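Ro sixty-related protein, RSR (Deinococcus radiodurans, PDB 2NVO) binds small RNAs that accumulate during recovery from ultraviolet irradiation and contributes to the resistance of the bacterium to that radiation. Local coordinates at residues P315-Q327 against V383-M395. Residues are numbered along the deposited sequence; the frame is centred on the assembly and turned at random.
Sequences PLDALKARLVYAQ and VPGLTPNMAAAAM
Leu323 packs against the turn 383-386, and the contact is mostly apolar. Leu323 CD1 reaches Leu386 CB at 3.7 Å, the two side chains crossing at about a right angle. The same methyl also touches Val383 CG1 and Met390 SD. Leu323 CB lies 3.5 Å from Pro384 O, the carbonyl in the middle of a type II beta turn. Gly385 follows; at its backbone angles a CB would be jammed against Pro384 O. Lys320 runs its extended aliphatic chain across Val383, with Lys320 CG 3.5 Å from Val383 CG2. Gln327 bends at chi2 (-65°), and its CG and amide end pass along the Pro384 ring. Further along, Leu319 turns CG away from its backbone N (chi1 -176°), which carries its methyls toward the second segment. Leu319 CD2 then lies 3.8 Å from Leu386 CD1 and close to Met390 SD. Leu316 spreads its two methyls over helix 388-395. Leu316 CD2 meets Ala394 CB at 3.8 Å. Leu316 CD1 meets Met395 SD at 3.5 Å. Thr387 caps the start of that helix, Thr387 OG1 accepting from Met390 N at 3.0 Å. The segment helices run roughly antiparallel, at 149°. The contact joins helix 315-326 of the TROVE domain to the VWFA-like domain, which closes the ring of the monomer. Helix 341-354 packs on helix 315-326, while helix 426-432 touches Leu319 and Met390. Met395 rests on Tyr463 of strand 459-464 in the central sheet.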
loop_
_atom_site.group_PDB
_atom_site.type_symbol
_atom_site.label_atom_id
_atom_site.label_comp_id
_atom_site.label_asym_id
_atom_site.label_seq_id
_atom_site.Cartn_x
_atom_site.Cartn_y
_atom_site.Cartn_z
ATOM N N PRO A 315 8.080 9.351 -4.911
ATOM C CA PRO A 315 9.004 10.224 -4.186
ATOM C C PRO A 315 8.939 10.026 -2.655
ATOM O O PRO A 315 9.977 10.043 -2.009
ATOM C CB PRO A 315 8.560 11.632 -4.607
ATOM C CG PRO A 315 7.900 11.431 -5.943
ATOM C CD PRO A 315 7.220 10.093 -5.849
ATOM N N LEU A 316 7.744 9.831 -2.099
ATOM C CA LEU A 316 7.590 9.555 -0.664
ATOM C C LEU A 316 8.261 8.245 -0.220
ATOM O O LEU A 316 8.649 8.100 0.939
ATOM C CB LEU A 316 6.110 9.541 -0.280
ATOM C CG LEU A 316 5.466 10.920 -0.295
ATOM C CD1 LEU A 316 3.983 10.797 0.040
ATOM C CD2 LEU A 316 6.189 11.822 0.702
ATOM N N ASP A 317 8.367 7.285 -1.128
ATOM C CA ASP A 317 9.119 6.063 -0.859
ATOM C C ASP A 317 10.577 6.410 -0.607
ATOM O O ASP A 317 11.199 5.873 0.301
ATOM C CB ASP A 317 9.047 5.102 -2.046
ATOM C CG ASP A 317 7.685 4.467 -2.211
ATOM O OD1 ASP A 317 6.950 4.372 -1.201
ATOM O OD2 ASP A 317 7.351 4.050 -3.356
ATOM N N ALA A 318 11.122 7.319 -1.417
ATOM C CA ALA A 318 12.502 7.708 -1.244
ATOM C C ALA A 318 12.652 8.565 0.008
ATOM O O ALA A 318 13.624 8.434 0.731
ATOM C CB ALA A 318 13.026 8.451 -2.492
ATOM N N LEU A 319 11.685 9.448 0.254
ATOM C CA LEU A 319 11.758 10.292 1.444
ATOM C C LEU A 319 11.723 9.402 2.693
ATOM O O LEU A 319 12.525 9.584 3.585
ATOM C CB LEU A 319 10.637 11.344 1.473
ATOM C CG LEU A 319 10.699 12.333 2.650
ATOM C CD1 LEU A 319 12.096 12.937 2.839
ATOM C CD2 LEU A 319 9.633 13.451 2.497
ATOM N N LYS A 320 10.813 8.438 2.736
ATOM C CA LYS A 320 10.725 7.538 3.888
ATOM C C LYS A 320 12.040 6.774 4.090
ATOM O O LYS A 320 12.565 6.690 5.205
ATOM C CB LYS A 320 9.555 6.560 3.740
ATOM C CG LYS A 320 9.534 5.477 4.823
ATOM C CD LYS A 320 8.492 4.405 4.535
ATOM C CE LYS A 320 8.452 3.359 5.656
ATOM N NZ LYS A 320 7.213 2.526 5.587
ATOM N N ALA A 321 12.589 6.230 3.003
ATOM C CA ALA A 321 13.845 5.487 3.121
ATOM C C ALA A 321 14.966 6.345 3.685
ATOM O O ALA A 321 15.744 5.888 4.511
ATOM C CB ALA A 321 14.252 4.838 1.767
ATOM N N ARG A 322 15.054 7.592 3.240
ATOM C CA ARG A 322 16.069 8.497 3.739
ATOM C C ARG A 322 15.899 8.776 5.231
ATOM O O ARG A 322 16.853 8.696 5.998
ATOM C CB ARG A 322 16.054 9.828 2.998
ATOM C CG ARG A 322 17.004 10.824 3.629
ATOM C CD ARG A 322 17.364 11.950 2.716
ATOM N NE ARG A 322 16.261 12.873 2.469
ATOM C CZ ARG A 322 15.793 13.756 3.350
ATOM N NH1 ARG A 322 16.310 13.828 4.568
ATOM N NH2 ARG A 322 14.809 14.576 3.001
ATOM N N LEU A 323 14.681 9.106 5.641
ATOM C CA LEU A 323 14.427 9.444 7.043
ATOM C C LEU A 323 14.691 8.226 7.918
ATOM O O LEU A 323 15.344 8.337 8.928
ATOM C CB LEU A 323 12.987 9.950 7.235
ATOM C CG LEU A 323 12.656 11.270 6.518
ATOM C CD1 LEU A 323 11.142 11.575 6.488
ATOM C CD2 LEU A 323 13.420 12.425 7.118
ATOM N N VAL A 324 14.173 7.069 7.525
ATOM C CA VAL A 324 14.371 5.830 8.295
ATOM C C VAL A 324 15.859 5.520 8.440
ATOM O O VAL A 324 16.362 5.231 9.538
ATOM C CB VAL A 324 13.676 4.630 7.630
ATOM C CG1 VAL A 324 14.123 3.315 8.295
ATOM C CG2 VAL A 324 12.164 4.773 7.724
ATOM N N TYR A 325 16.567 5.597 7.315
ATOM C CA TYR A 325 17.988 5.301 7.289
ATOM C C TYR A 325 18.813 6.296 8.090
ATOM O O TYR A 325 19.742 5.913 8.792
ATOM C CB TYR A 325 18.485 5.232 5.828
ATOM C CG TYR A 325 19.974 5.019 5.693
ATOM C CD1 TYR A 325 20.575 3.864 6.177
ATOM C CD2 TYR A 325 20.780 5.976 5.082
ATOM C CE1 TYR A 325 21.956 3.673 6.060
ATOM C CE2 TYR A 325 22.142 5.797 4.963
ATOM C CZ TYR A 325 22.723 4.645 5.450
ATOM O OH TYR A 325 24.077 4.475 5.326
ATOM N N ALA A 326 18.475 7.577 8.001
ATOM C CA ALA A 326 19.300 8.602 8.623
ATOM C C ALA A 326 19.241 8.551 10.146
ATOM O O ALA A 326 20.071 9.162 10.817
ATOM C CB ALA A 326 18.931 9.995 8.113
ATOM N N GLN A 327 18.278 7.810 10.681
ATOM C CA GLN A 327 18.122 7.687 12.127
ATOM C C GLN A 327 19.274 6.897 12.738
ATOM O O GLN A 327 19.706 7.176 13.866
ATOM C CB GLN A 327 16.799 6.999 12.471
ATOM C CG GLN A 327 15.607 7.913 12.393
ATOM C CD GLN A 327 15.688 9.012 13.425
ATOM O OE1 GLN A 327 16.152 8.785 14.540
ATOM N NE2 GLN A 327 15.256 10.212 13.058
ATOM N N VAL A 383 6.805 7.191 10.216
ATOM C CA VAL A 383 8.137 7.473 9.694
ATOM C C VAL A 383 8.840 8.531 10.525
ATOM O O VAL A 383 8.394 9.660 10.577
ATOM C CB VAL A 383 8.072 7.901 8.205
ATOM C CG1 VAL A 383 9.466 8.275 7.689
ATOM C CG2 VAL A 383 7.457 6.773 7.379
ATOM N N PRO A 384 9.955 8.165 11.183
ATOM C CA PRO A 384 10.597 9.093 12.119
ATOM C C PRO A 384 11.025 10.383 11.428
ATOM O O PRO A 384 11.787 10.337 10.468
ATOM C CB PRO A 384 11.842 8.321 12.569
ATOM C CG PRO A 384 12.126 7.407 11.407
ATOM C CD PRO A 384 10.767 6.944 11.001
ATOM N N GLY A 385 10.550 11.521 11.910
ATOM C CA GLY A 385 10.916 12.788 11.318
ATOM C C GLY A 385 10.051 13.225 10.148
ATOM O O GLY A 385 10.205 14.345 9.667
ATOM N N LEU A 386 9.142 12.379 9.676
ATOM C CA LEU A 386 8.287 12.807 8.555
ATOM C C LEU A 386 7.143 13.659 9.129
ATOM O O LEU A 386 6.087 13.147 9.433
ATOM C CB LEU A 386 7.716 11.613 7.785
ATOM C CG LEU A 386 6.834 11.975 6.565
ATOM C CD1 LEU A 386 7.577 12.871 5.610
ATOM C CD2 LEU A 386 6.342 10.724 5.834
ATOM N N THR A 387 7.390 14.942 9.320
ATOM C CA THR A 387 6.374 15.823 9.908
ATOM C C THR A 387 5.205 16.059 8.953
ATOM O O THR A 387 5.353 15.935 7.756
ATOM C CB THR A 387 6.960 17.163 10.315
ATOM O OG1 THR A 387 7.395 17.896 9.160
ATOM C CG2 THR A 387 8.133 16.961 11.291
ATOM N N PRO A 388 4.017 16.346 9.498
ATOM C CA PRO A 388 2.923 16.688 8.587
ATOM C C PRO A 388 3.332 17.817 7.626
ATOM O O PRO A 388 2.960 17.769 6.457
ATOM C CB PRO A 388 1.803 17.130 9.535
ATOM C CG PRO A 388 2.063 16.297 10.806
ATOM C CD PRO A 388 3.582 16.236 10.902
ATOM N N ASN A 389 4.108 18.786 8.108
ATOM C CA ASN A 389 4.579 19.903 7.290
ATOM C C ASN A 389 5.455 19.387 6.138
ATOM O O ASN A 389 5.245 19.748 4.995
ATOM C CB ASN A 389 5.333 20.929 8.161
ATOM C CG ASN A 389 6.145 21.933 7.352
ATOM O OD1 ASN A 389 5.608 22.704 6.533
ATOM N ND2 ASN A 389 7.446 21.971 7.619
ATOM N N MET A 390 6.383 18.492 6.451
ATOM C CA MET A 390 7.224 17.881 5.426
ATOM C C MET A 390 6.392 17.083 4.418
ATOM O O MET A 390 6.600 17.189 3.205
ATOM C CB MET A 390 8.295 17.001 6.073
ATOM C CG MET A 390 9.323 16.459 5.090
ATOM S SD MET A 390 10.487 15.315 5.857
ATOM C CE MET A 390 11.287 16.379 7.058
ATOM N N ALA A 391 5.460 16.274 4.917
ATOM C CA ALA A 391 4.634 15.448 4.039
ATOM C C ALA A 391 3.803 16.303 3.078
ATOM O O ALA A 391 3.738 16.012 1.872
ATOM C CB ALA A 391 3.727 14.516 4.845
ATOM N N ALA A 392 3.150 17.331 3.616
ATOM C CA ALA A 392 2.321 18.233 2.833
ATOM C C ALA A 392 3.141 19.029 1.789
ATOM O O ALA A 392 2.666 19.283 0.662
ATOM C CB ALA A 392 1.542 19.183 3.759
ATOM N N ALA A 393 4.351 19.432 2.176
ATOM C CA ALA A 393 5.253 20.120 1.256
ATOM C C ALA A 393 5.697 19.212 0.134
ATOM O O ALA A 393 5.790 19.656 -1.030
ATOM C CB ALA A 393 6.469 20.710 1.991
ATOM N N ALA A 394 5.985 17.951 0.474
ATOM C CA ALA A 394 6.327 16.929 -0.516
ATOM C C ALA A 394 5.179 16.734 -1.525
ATOM O O ALA A 394 5.397 16.758 -2.752
ATOM C CB ALA A 394 6.680 15.581 0.180
ATOM N N MET A 395 3.955 16.576 -1.008
ATOM C CA MET A 395 2.784 16.364 -1.856
ATOM C C MET A 395 2.475 17.601 -2.714
ATOM O O MET A 395 1.977 17.475 -3.826
ATOM C CB MET A 395 1.554 15.983 -1.021
ATOM C CG MET A 395 1.652 14.593 -0.344
ATOM S SD MET A 395 1.967 13.237 -1.509
ATOM C CE MET A 395 0.482 13.227 -2.485
#